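Local coordinates for protein peptide amidase (PDB 1M22) that probably hydrolyses amide bonds as an amidase signature enzyme, using a serine nucleophile together with a second serine and a lysine, at residues L54-L59 and A92-S97; P82-D87 and V123-T128; G277-P282 and D411-P416; V308-P313 and A406-D411. All coordinates share one frame; numbering follows the deposited sequence.

Contact 1. Residues L54-L59 and A92-S97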
loop_
_atom_site.group_PDB
_atom_site.type_symbol
_atom_site.label_atom_id
_atom_site.label_comp_id
_atom_site.label_asym_id
_atom_site.label_seq_id
_atom_site.Cartn_x
_atom_site.Cartn_y
_atom_site.Cartn_z
ATOM N N LEU A 54 7.943 -5.337 16.750
ATOM C CA LEU A 54 9.290 -5.479 16.217
ATOM C C LEU A 54 9.584 -6.959 16.030
ATOM O O LEU A 54 9.050 -7.805 16.748
ATOM C CB LEU A 54 10.318 -4.883 17.182
ATOM C CG LEU A 54 10.289 -3.367 17.375
ATOM C CD1 LEU A 54 11.237 -2.974 18.496
ATOM C CD2 LEU A 54 10.678 -2.681 16.076
ATOM N N ASN A 55 10.424 -7.270 15.051
ATOM C CA ASN A 55 10.810 -8.647 14.803
ATOM C C ASN A 55 11.968 -8.960 15.743
ATOM O O ASN A 55 13.039 -8.366 15.633
ATOM C CB ASN A 55 11.254 -8.824 13.350
ATOM C CG ASN A 55 11.783 -10.216 13.069
ATOM O OD1 ASN A 55 11.622 -11.129 13.881
ATOM N ND2 ASN A 55 12.411 -10.389 11.913
ATOM N N PRO A 56 11.768 -9.889 16.691
ATOM C CA PRO A 56 12.853 -10.221 17.617
ATOM C C PRO A 56 14.084 -10.789 16.918
ATOM O O PRO A 56 15.182 -10.765 17.472
ATOM C CB PRO A 56 12.201 -11.226 18.564
ATOM C CG PRO A 56 11.200 -11.908 17.691
ATOM C CD PRO A 56 10.595 -10.748 16.927
ATOM N N ASP A 57 13.901 -11.284 15.697
ATOM C CA ASP A 57 15.002 -11.863 14.934
ATOM C C ASP A 57 15.601 -10.922 13.894
ATOM O O ASP A 57 16.383 -11.356 13.050
ATOM C CB ASP A 57 14.552 -13.141 14.220
ATOM C CG ASP A 57 14.144 -14.238 15.179
ATOM O OD1 ASP A 57 14.704 -14.300 16.293
ATOM O OD2 ASP A 57 13.272 -15.053 14.807
ATOM N N ALA A 58 15.251 -9.640 13.953
ATOM C CA ALA A 58 15.766 -8.676 12.979
ATOM C C ALA A 58 17.290 -8.634 12.933
ATOM O O ALA A 58 17.885 -8.714 11.858
ATOM C CB ALA A 58 15.220 -7.288 13.275
ATOM N N LEU A 59 17.920 -8.504 14.097
ATOM C CA LEU A 59 19.376 -8.445 14.163
ATOM C C LEU A 59 20.008 -9.751 13.694
ATOM O O LEU A 59 21.026 -9.745 13.001
ATOM C CB LEU A 59 19.829 -8.128 15.592
ATOM C CG LEU A 59 21.341 -7.987 15.788
ATOM C CD1 LEU A 59 21.883 -6.896 14.871
ATOM C CD2 LEU A 59 21.634 -7.662 17.245
ATOM N N ALA A 92 6.457 -14.911 10.344
ATOM C CA ALA A 92 7.011 -15.462 11.572
ATOM C C ALA A 92 8.266 -14.668 11.928
ATOM O O ALA A 92 8.938 -14.134 11.047
ATOM C CB ALA A 92 7.354 -16.932 11.372
ATOM N N PRO A 93 8.607 -14.590 13.224
ATOM C CA PRO A 93 7.921 -15.182 14.376
ATOM C C PRO A 93 6.968 -14.206 15.065
ATOM O O PRO A 93 6.563 -14.420 16.208
ATOM C CB PRO A 93 9.079 -15.565 15.280
ATOM C CG PRO A 93 9.975 -14.375 15.123
ATOM C CD PRO A 93 9.936 -14.087 13.622
ATOM N N MET A 94 6.620 -13.131 14.370
ATOM C CA MET A 94 5.728 -12.120 14.920
ATOM C C MET A 94 4.272 -12.537 14.789
ATOM O O MET A 94 3.942 -13.488 14.083
ATOM C CB MET A 94 5.932 -10.799 14.181
ATOM C CG MET A 94 7.365 -10.305 14.192
ATOM S SD MET A 94 7.746 -9.285 12.759
ATOM C CE MET A 94 8.282 -10.547 11.602
ATOM N N ALA A 95 3.400 -11.826 15.487
ATOM C CA ALA A 95 1.983 -12.115 15.392
ATOM C C ALA A 95 1.479 -11.382 14.158
ATOM O O ALA A 95 2.155 -10.497 13.634
ATOM C CB ALA A 95 1.254 -11.610 16.632
ATOM N N THR A 96 0.309 -11.781 13.677
ATOM C CA THR A 96 -0.330 -11.126 12.542
ATOM C C THR A 96 -1.729 -10.896 13.094
ATOM O O THR A 96 -2.570 -11.791 13.088
ATOM C CB THR A 96 -0.360 -12.029 11.296
ATOM O OG1 THR A 96 0.984 -12.286 10.867
ATOM C CG2 THR A 96 -1.110 -11.341 10.162
ATOM N N SER A 97 -1.963 -9.682 13.579
ATOM C CA SER A 97 -3.221 -9.351 14.237
ATOM C C SER A 97 -4.254 -8.516 13.508
ATOM O O SER A 97 -5.394 -8.422 13.971
ATOM C CB SER A 97 -2.915 -8.631 15.551
ATOM O OG SER A 97 -2.407 -7.325 15.305
#
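Asn55 OD1 takes the backbone N-H of Asp57 at 2.9 Å (N-H...O 158°) and also lies 3.4 Å from Pro93 CD. The amide donor stands above the carbonyl plane instead of in it. Asn55 CG lies anti to the backbone N (chi1 175°), which brings OD1 back over the following turn, while ND2 is hydrogen-bonded to Val124 O and Glu61. Both ends of the amide are therefore engaged and its rotation is set. The arrangement is an Asx turn combined with a type I beta turn, Asn55 to Ala58, leading from strand 51-54 into helix 58-70. Pro93, which follows a cis peptide bond, brings its CG to 3.4 Å from Asp57 OD2 and 3.8 Å from Pro56 CG; the two proline rings lie alongside one another, pointing opposite ways. Met94 runs across Asn55 at about a right angle. Its SD is 3.6 Å from Asn55 CB, and the bend at chi3 (-89°) carries CE to 3.8 Å from Asn55 CG. The Met94 side chain also touches Val124 and Lys127 of strand 123-128, while Pro56 lies on the exposed side.

Contact 2. Residues P82-D87 and V123-T128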
loop_
_atom_site.group_PDB
_atom_site.type_symbol
_atom_site.label_atom_id
_atom_site.label_comp_id
_atom_site.label_asym_id
_atom_site.label_seq_id
_atom_site.Cartn_x
_atom_site.Cartn_y
_atom_site.Cartn_z
ATOM N N PRO A 82 16.586 -3.599 5.092
ATOM C CA PRO A 82 15.534 -3.715 6.113
ATOM C C PRO A 82 14.198 -3.133 5.665
ATOM O O PRO A 82 14.145 -2.019 5.135
ATOM C CB PRO A 82 16.100 -2.933 7.303
ATOM C CG PRO A 82 17.580 -2.855 7.027
ATOM C CD PRO A 82 17.630 -2.665 5.538
ATOM N N LEU A 83 13.121 -3.873 5.909
ATOM C CA LEU A 83 11.788 -3.422 5.532
ATOM C C LEU A 83 10.736 -3.741 6.588
ATOM O O LEU A 83 10.987 -4.505 7.524
ATOM C CB LEU A 83 11.395 -4.040 4.184
ATOM C CG LEU A 83 11.397 -5.564 4.028
ATOM C CD1 LEU A 83 10.197 -6.174 4.742
ATOM C CD2 LEU A 83 11.356 -5.913 2.543
ATOM N N LEU A 84 9.563 -3.134 6.436
ATOM C CA LEU A 84 8.441 -3.341 7.353
ATOM C C LEU A 84 7.242 -3.908 6.599
ATOM O O LEU A 84 7.072 -3.647 5.407
ATOM C CB LEU A 84 8.064 -2.021 8.026
ATOM C CG LEU A 84 9.049 -1.518 9.088
ATOM C CD1 LEU A 84 8.835 -0.034 9.312
ATOM C CD2 LEU A 84 8.862 -2.293 10.388
ATOM N N LEU A 85 6.407 -4.670 7.302
ATOM C CA LEU A 85 5.232 -5.307 6.709
ATOM C C LEU A 85 3.938 -4.931 7.417
ATOM O O LEU A 85 3.865 -5.003 8.643
ATOM C CB LEU A 85 5.370 -6.829 6.794
ATOM C CG LEU A 85 6.593 -7.512 6.186
ATOM C CD1 LEU A 85 6.661 -8.947 6.680
ATOM C CD2 LEU A 85 6.515 -7.460 4.669
ATOM N N LYS A 86 2.917 -4.547 6.655
ATOM C CA LYS A 86 1.615 -4.219 7.235
ATOM C C LYS A 86 1.174 -5.434 8.065
ATOM O O LYS A 86 1.348 -6.580 7.638
ATOM C CB LYS A 86 0.611 -3.938 6.118
ATOM C CG LYS A 86 -0.771 -3.509 6.584
ATOM C CD LYS A 86 -1.610 -3.121 5.375
ATOM C CE LYS A 86 -3.006 -2.650 5.746
ATOM N NZ LYS A 86 -3.766 -2.231 4.533
ATOM N N ASP A 87 0.583 -5.189 9.234
ATOM C CA ASP A 87 0.208 -6.289 10.109
ATOM C C ASP A 87 -0.969 -7.180 9.744
ATOM O O ASP A 87 -1.592 -7.787 10.620
ATOM C CB ASP A 87 0.069 -5.806 11.556
ATOM C CG ASP A 87 0.171 -6.949 12.555
ATOM O OD1 ASP A 87 1.015 -7.851 12.344
ATOM O OD2 ASP A 87 -0.579 -6.945 13.551
ATOM N N VAL A 123 15.611 -7.954 5.131
ATOM C CA VAL A 123 15.556 -8.134 6.575
ATOM C C VAL A 123 14.219 -7.578 7.060
ATOM O O VAL A 123 13.892 -6.424 6.791
ATOM C CB VAL A 123 16.700 -7.361 7.266
ATOM C CG1 VAL A 123 16.520 -7.387 8.782
ATOM C CG2 VAL A 123 18.042 -7.969 6.878
ATOM N N VAL A 124 13.441 -8.395 7.760
ATOM C CA VAL A 124 12.155 -7.932 8.268
ATOM C C VAL A 124 12.355 -7.261 9.624
ATOM O O VAL A 124 12.721 -7.911 10.598
ATOM C CB VAL A 124 11.159 -9.103 8.414
ATOM C CG1 VAL A 124 9.829 -8.598 8.963
ATOM C CG2 VAL A 124 10.953 -9.775 7.064
ATOM N N LEU A 125 12.134 -5.951 9.678
ATOM C CA LEU A 125 12.290 -5.198 10.920
ATOM C C LEU A 125 11.115 -5.406 11.866
ATOM O O LEU A 125 11.279 -5.377 13.087
ATOM C CB LEU A 125 12.410 -3.701 10.635
ATOM C CG LEU A 125 13.693 -3.142 10.025
ATOM C CD1 LEU A 125 13.476 -1.677 9.671
ATOM C CD2 LEU A 125 14.849 -3.288 11.006
ATOM N N GLY A 126 9.931 -5.604 11.297
ATOM C CA GLY A 126 8.744 -5.788 12.106
ATOM C C GLY A 126 7.476 -5.560 11.311
ATOM O O GLY A 126 7.501 -5.561 10.077
ATOM N N LYS A 127 6.374 -5.350 12.025
ATOM C CA LYS A 127 5.062 -5.142 11.425
ATOM C C LYS A 127 4.553 -3.731 11.694
ATOM O O LYS A 127 4.843 -3.150 12.740
ATOM C CB LYS A 127 4.060 -6.150 12.001
ATOM C CG LYS A 127 4.555 -7.593 12.048
ATOM C CD LYS A 127 4.837 -8.157 10.662
ATOM C CE LYS A 127 3.560 -8.338 9.854
ATOM N NZ LYS A 127 2.628 -9.334 10.466
ATOM N N THR A 128 3.789 -3.183 10.755
ATOM C CA THR A 128 3.248 -1.841 10.911
ATOM C C THR A 128 1.760 -1.815 11.230
ATOM O O THR A 128 0.992 -2.693 10.819
ATOM C CB THR A 128 3.492 -0.987 9.654
ATOM O OG1 THR A 128 3.053 -1.706 8.493
ATOM C CG2 THR A 128 4.969 -0.648 9.527
#
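Asp87 OD1 receives Lys127 NZ in a 2.9 Å salt bridge through its anti lone pair, at the C-terminal end of two parallel strands, 82-86 and 123-128, which helix 112-119 connects in a beta-alpha-beta unit. Lys127 reaches it by bending at chi2, chi3 and chi4, so the chain folds back with CE 3.6 Å from Lys86 O. NZ also donates to Ile89 O, and Asp87 OD2 is hydrogen-bonded to Ser97, so this buried charge pair is held from both ends. Main-chain bonds alternate between the strands: Leu83 N to Val123 O, Leu125 N to Leu83 O, Leu85 N to Gly126 O and Thr128 N to Leu85 O, followed by Asp87 N to Thr128 O. Gly126 N, buried here, has no partner in the model. Leu84 CB meets Thr128 CG2 at 3.7 Å, Leu84 CD2 meets Leu125 CB at 3.8 Å, and Pro82 CB lies 3.6 Å from Leu125 CG. On the other face the Leu85 and Val124 side chains cross at about a right angle, with Leu85 CD1 3.9 Å from Val124 CG1, under helix 112-119. The catalytic Lys86 extends from its strand fully stretched, and NZ hydrogen-bonds Ser165, Ser166 and Thr184. Beside its root stands Thr128, whose hydroxyl is hydrogen-bonded to Ser169 and whose OG1 lies 3.2 Å from Lys86 CA.

Contact 3. Residues G277-P282 and D411-P416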
loop_
_atom_site.group_PDB
_atom_site.type_symbol
_atom_site.label_atom_id
_atom_site.label_comp_id
_atom_site.label_asym_id
_atom_site.label_seq_id
_atom_site.Cartn_x
_atom_site.Cartn_y
_atom_site.Cartn_z
ATOM N N GLY A 277 -4.389 11.125 -19.920
ATOM C CA GLY A 277 -5.666 11.778 -19.728
ATOM C C GLY A 277 -5.758 12.322 -18.311
ATOM O O GLY A 277 -5.647 11.564 -17.343
ATOM N N LEU A 278 -5.934 13.633 -18.182
ATOM C CA LEU A 278 -6.064 14.267 -16.869
ATOM C C LEU A 278 -7.540 14.215 -16.495
ATOM O O LEU A 278 -8.368 14.884 -17.115
ATOM C CB LEU A 278 -5.585 15.719 -16.924
ATOM C CG LEU A 278 -5.756 16.542 -15.642
ATOM C CD1 LEU A 278 -5.021 15.881 -14.481
ATOM C CD2 LEU A 278 -5.230 17.947 -15.882
ATOM N N LEU A 279 -7.866 13.419 -15.482
ATOM C CA LEU A 279 -9.249 13.242 -15.059
ATOM C C LEU A 279 -9.910 14.488 -14.492
ATOM O O LEU A 279 -9.404 15.117 -13.562
ATOM C CB LEU A 279 -9.339 12.090 -14.053
ATOM C CG LEU A 279 -8.923 10.727 -14.620
ATOM C CD1 LEU A 279 -8.979 9.678 -13.527
ATOM C CD2 LEU A 279 -9.839 10.345 -15.774
ATOM N N GLN A 280 -11.059 14.830 -15.065
ATOM C CA GLN A 280 -11.815 15.997 -14.646
ATOM C C GLN A 280 -12.819 15.653 -13.553
ATOM O O GLN A 280 -13.809 14.967 -13.801
ATOM C CB GLN A 280 -12.550 16.592 -15.850
ATOM C CG GLN A 280 -11.633 16.952 -17.003
ATOM C CD GLN A 280 -10.637 18.029 -16.632
ATOM O OE1 GLN A 280 -11.013 19.171 -16.366
ATOM N NE2 GLN A 280 -9.358 17.672 -16.606
ATOM N N THR A 281 -12.540 16.117 -12.339
ATOM C CA THR A 281 -13.422 15.898 -11.199
ATOM C C THR A 281 -13.254 17.103 -10.285
ATOM O O THR A 281 -12.320 17.892 -10.456
ATOM C CB THR A 281 -13.055 14.629 -10.386
ATOM O OG1 THR A 281 -11.928 14.902 -9.546
ATOM C CG2 THR A 281 -12.734 13.465 -11.312
ATOM N N PRO A 282 -14.155 17.265 -9.306
ATOM C CA PRO A 282 -14.085 18.391 -8.370
ATOM C C PRO A 282 -12.777 18.461 -7.583
ATOM O O PRO A 282 -12.431 19.510 -7.042
ATOM C CB PRO A 282 -15.291 18.157 -7.464
ATOM C CG PRO A 282 -16.276 17.519 -8.390
ATOM C CD PRO A 282 -15.413 16.517 -9.125
ATOM N N ASP A 411 -2.233 6.166 -22.595
ATOM C CA ASP A 411 -1.387 5.185 -21.930
ATOM C C ASP A 411 -1.708 5.123 -20.446
ATOM O O ASP A 411 -1.481 4.106 -19.797
ATOM C CB ASP A 411 0.084 5.554 -22.098
ATOM C CG ASP A 411 0.536 5.460 -23.527
ATOM O OD1 ASP A 411 0.713 6.512 -24.177
ATOM O OD2 ASP A 411 0.699 4.320 -23.999
ATOM N N ALA A 412 -2.229 6.221 -19.916
ATOM C CA ALA A 412 -2.571 6.287 -18.506
ATOM C C ALA A 412 -3.501 7.449 -18.219
ATOM O O ALA A 412 -3.667 8.362 -19.037
ATOM C CB ALA A 412 -1.304 6.427 -17.665
ATOM N N LEU A 413 -4.115 7.391 -17.044
ATOM C CA LEU A 413 -5.000 8.438 -16.568
ATOM C C LEU A 413 -4.309 8.981 -15.325
ATOM O O LEU A 413 -3.716 8.219 -14.561
ATOM C CB LEU A 413 -6.363 7.859 -16.185
ATOM C CG LEU A 413 -7.091 7.102 -17.296
ATOM C CD1 LEU A 413 -8.372 6.485 -16.758
ATOM C CD2 LEU A 413 -7.398 8.056 -18.439
ATOM N N VAL A 414 -4.357 10.293 -15.135
ATOM C CA VAL A 414 -3.745 10.893 -13.957
ATOM C C VAL A 414 -4.700 11.865 -13.284
ATOM O O VAL A 414 -5.637 12.375 -13.905
ATOM C CB VAL A 414 -2.431 11.638 -14.290
ATOM C CG1 VAL A 414 -1.441 10.681 -14.928
ATOM C CG2 VAL A 414 -2.712 12.825 -15.194
ATOM N N ALA A 415 -4.455 12.114 -12.004
ATOM C CA ALA A 415 -5.285 13.017 -11.223
ATOM C C ALA A 415 -4.666 13.158 -9.850
ATOM O O ALA A 415 -3.775 12.393 -9.483
ATOM C CB ALA A 415 -6.688 12.433 -11.077
ATOM N N PRO A 416 -5.099 14.167 -9.081
ATOM C CA PRO A 416 -4.527 14.293 -7.739
ATOM C C PRO A 416 -5.038 13.024 -7.052
ATOM O O PRO A 416 -6.161 12.592 -7.317
ATOM C CB PRO A 416 -5.210 15.540 -7.183
ATOM C CG PRO A 416 -5.535 16.340 -8.410
ATOM C CD PRO A 416 -6.006 15.286 -9.384
#
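Leu278 and Val414 cross at about a right angle on one face of the sheet, with Leu278 CD1 3.9 Å from Val414 CG2. The same methyl lies 3.6 Å from Val414 O, so the leucine end rests on the backbone of the neighbouring strand as well as on its side chain. With Leu278 CG anti to the backbone N (chi1 176°), the branch swings across to Val414, and Ile293 of helix 289-302 also touches it. On the other face Leu279 meets Leu413 at a slant: Leu279 CD1 is 4.1 Å from Leu413 CB, while Leu279 CB touches Ala415 CB at 4.0 Å. Met464 of strand 457-464 and Val310 of strand 306-310 also pack on Leu279. These side chains belong to strands 275-279 and 412-416, parallel neighbours in the mixed eleven-stranded sheet that forms the core of the amidase signature fold; the short segments are inclined by 36°. Three main-chain bonds join them: Gly277 N to Ala412 O, Val414 N to Gly277 O and Leu279 N to Val414 O. The last is 2.9 Å long. At Gly277, opposite Leu413, a side chain would press against Leu413 CD2, which lies 4.1 Å from Gly277 O. Just past the paired residues the Gln280 side chain turns back on its own segment, Gln280 NE2 donating to Leu278 O at 3.0 Å, and the acceptor lies in the plane of the Gln280 amide.

Contact 4. Residues V308-P313 and A406-D411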
loop_
_atom_site.group_PDB
_atom_site.type_symbol
_atom_site.label_atom_id
_atom_site.label_comp_id
_atom_site.label_asym_id
_atom_site.label_seq_id
_atom_site.Cartn_x
_atom_site.Cartn_y
_atom_site.Cartn_z
ATOM N N VAL A 308 -4.335 15.458 -22.136
ATOM C CA VAL A 308 -5.643 15.975 -22.509
ATOM C C VAL A 308 -6.659 15.740 -21.404
ATOM O O VAL A 308 -6.629 14.717 -20.721
ATOM C CB VAL A 308 -6.160 15.316 -23.804
ATOM C CG1 VAL A 308 -5.234 15.655 -24.963
ATOM C CG2 VAL A 308 -6.259 13.813 -23.619
ATOM N N PRO A 309 -7.573 16.697 -21.205
ATOM C CA PRO A 309 -8.597 16.566 -20.168
ATOM C C PRO A 309 -9.646 15.546 -20.592
ATOM O O PRO A 309 -10.141 15.588 -21.721
ATOM C CB PRO A 309 -9.165 17.978 -20.071
ATOM C CG PRO A 309 -9.073 18.456 -21.487
ATOM C CD PRO A 309 -7.695 17.989 -21.907
ATOM N N VAL A 310 -9.977 14.626 -19.693
ATOM C CA VAL A 310 -10.966 13.603 -19.994
ATOM C C VAL A 310 -11.795 13.266 -18.763
ATOM O O VAL A 310 -11.393 13.540 -17.633
ATOM C CB VAL A 310 -10.299 12.298 -20.508
ATOM C CG1 VAL A 310 -9.432 12.594 -21.723
ATOM C CG2 VAL A 310 -9.475 11.657 -19.403
ATOM N N GLU A 311 -12.963 12.681 -18.995
ATOM C CA GLU A 311 -13.846 12.277 -17.914
ATOM C C GLU A 311 -13.901 10.757 -17.900
ATOM O O GLU A 311 -13.972 10.119 -18.952
ATOM C CB GLU A 311 -15.253 12.844 -18.122
ATOM C CG GLU A 311 -15.334 14.358 -18.041
ATOM C CD GLU A 311 -16.757 14.867 -18.153
ATOM O OE1 GLU A 311 -17.400 14.619 -19.195
ATOM O OE2 GLU A 311 -17.234 15.515 -17.198
ATOM N N LEU A 312 -13.851 10.179 -16.707
ATOM C CA LEU A 312 -13.898 8.732 -16.567
ATOM C C LEU A 312 -15.339 8.255 -16.681
ATOM O O LEU A 312 -16.188 8.624 -15.871
ATOM C CB LEU A 312 -13.325 8.314 -15.208
ATOM C CG LEU A 312 -13.245 6.811 -14.938
ATOM C CD1 LEU A 312 -12.249 6.173 -15.891
ATOM C CD2 LEU A 312 -12.822 6.572 -13.495
ATOM N N PRO A 313 -15.640 7.439 -17.701
ATOM C CA PRO A 313 -17.008 6.942 -17.862
ATOM C C PRO A 313 -17.409 6.094 -16.657
ATOM O O PRO A 313 -16.596 5.333 -16.127
ATOM C CB PRO A 313 -16.926 6.115 -19.147
ATOM C CG PRO A 313 -15.819 6.778 -19.913
ATOM C CD PRO A 313 -14.795 7.024 -18.835
ATOM N N ALA A 406 -9.227 4.109 -24.285
ATOM C CA ALA A 406 -9.491 3.891 -25.705
ATOM C C ALA A 406 -10.005 5.127 -26.435
ATOM O O ALA A 406 -9.655 5.355 -27.592
ATOM C CB ALA A 406 -10.483 2.749 -25.875
ATOM N N ALA A 407 -10.829 5.927 -25.763
ATOM C CA ALA A 407 -11.412 7.117 -26.382
ATOM C C ALA A 407 -10.407 8.126 -26.929
ATOM O O ALA A 407 -10.694 8.817 -27.903
ATOM C CB ALA A 407 -12.353 7.807 -25.400
ATOM N N HIS A 408 -9.235 8.218 -26.306
ATOM C CA HIS A 408 -8.209 9.163 -26.750
ATOM C C HIS A 408 -6.859 8.477 -26.942
ATOM O O HIS A 408 -5.824 9.140 -27.007
ATOM C CB HIS A 408 -8.062 10.297 -25.728
ATOM C CG HIS A 408 -9.245 11.213 -25.669
ATOM N ND1 HIS A 408 -9.369 12.323 -26.476
ATOM C CD2 HIS A 408 -10.367 11.170 -24.913
ATOM C CE1 HIS A 408 -10.517 12.924 -26.219
ATOM N NE2 HIS A 408 -11.141 12.244 -25.275
ATOM N N GLN A 409 -6.894 7.153 -27.057
ATOM C CA GLN A 409 -5.696 6.330 -27.214
ATOM C C GLN A 409 -4.634 6.757 -26.208
ATOM O O GLN A 409 -3.530 7.174 -26.570
ATOM C CB GLN A 409 -5.137 6.417 -28.639
ATOM C CG GLN A 409 -4.193 5.257 -28.943
ATOM C CD GLN A 409 -3.688 5.241 -30.368
ATOM O OE1 GLN A 409 -4.463 5.329 -31.318
ATOM N NE2 GLN A 409 -2.376 5.107 -30.526
ATOM N N LEU A 410 -4.990 6.627 -24.935
ATOM C CA LEU A 410 -4.122 7.008 -23.830
ATOM C C LEU A 410 -3.357 5.838 -23.225
ATOM O O LEU A 410 -3.774 4.680 -23.312
ATOM C CB LEU A 410 -4.959 7.668 -22.733
ATOM C CG LEU A 410 -5.853 8.824 -23.187
ATOM C CD1 LEU A 410 -6.772 9.227 -22.049
ATOM C CD2 LEU A 410 -4.996 9.999 -23.638
ATOM N N ASP A 411 -2.233 6.166 -22.595
ATOM C CA ASP A 411 -1.387 5.185 -21.930
ATOM C C ASP A 411 -1.708 5.123 -20.446
ATOM O O ASP A 411 -1.481 4.106 -19.797
ATOM C CB ASP A 411 0.084 5.554 -22.098
ATOM C CG ASP A 411 0.536 5.460 -23.527
ATOM O OD1 ASP A 411 0.713 6.512 -24.177
ATOM O OD2 ASP A 411 0.699 4.320 -23.999
#
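Val308 and Val310 turn their side chains toward Leu410 and His408, and no hydrogen bond crosses between the two segments. The inner part of the contact is aliphatic. Val308 CG2 lies 4.0 Å from Leu410 CD2, the two side chains meeting at a slant, and Val310 CG1 stands 4.3 Å from Leu410 CD1. The two methyls of Leu410 are thus divided between the two valines, one to each. Val310 is buried, backed by Leu279 of the adjoining strand 275-279, and Leu410 also touches Arg275. Toward solvent the contact rests on the exposed His408 ring, approached obliquely by Val310 CG1. Val308 CG2 approaches the same ring from farther off. With His408 CG anti to the carbonyl carbon (chi1 -69°), the ring extends toward the strand from the opposite direction to Val310. The backbone carbonyl of His408 is hydrogen-bonded to Arg275. Between His408 and Leu410 the chain reverses at Gln409, whose positive phi (46°) makes it the C-prime residue of a Schellman motif. This motif ends helix 383-407 ahead of strand 412-416, its residues packing on the outermost strand, 306-310, of the mixed sheet.

Overall arrangement
From the N terminus, contact 1 opens at the end of strand 51-54 and closes on the loop after strand 82-86. Contact 2 opens within that span and closes later, at strand 123-128, so the two cross; they touch where Asn55 meets Val124 and Ser97 meets Asp87, joining the edge of the sheet to its active-site strand. Much later, contact 3 joins strand 275-279 to strand 412-416 across 128 intervening residues, mostly helical. Contact 4 nests inside this loop, tying strand 306-310 to the end of helix 383-407, and shares Asp411 with contact 3. The two pairs lie on opposite sides of the chain's centre, with contacts 2 and 3 about 33 Å apart between centres, yet contacts 2, 3 and 4 all reach one sheet.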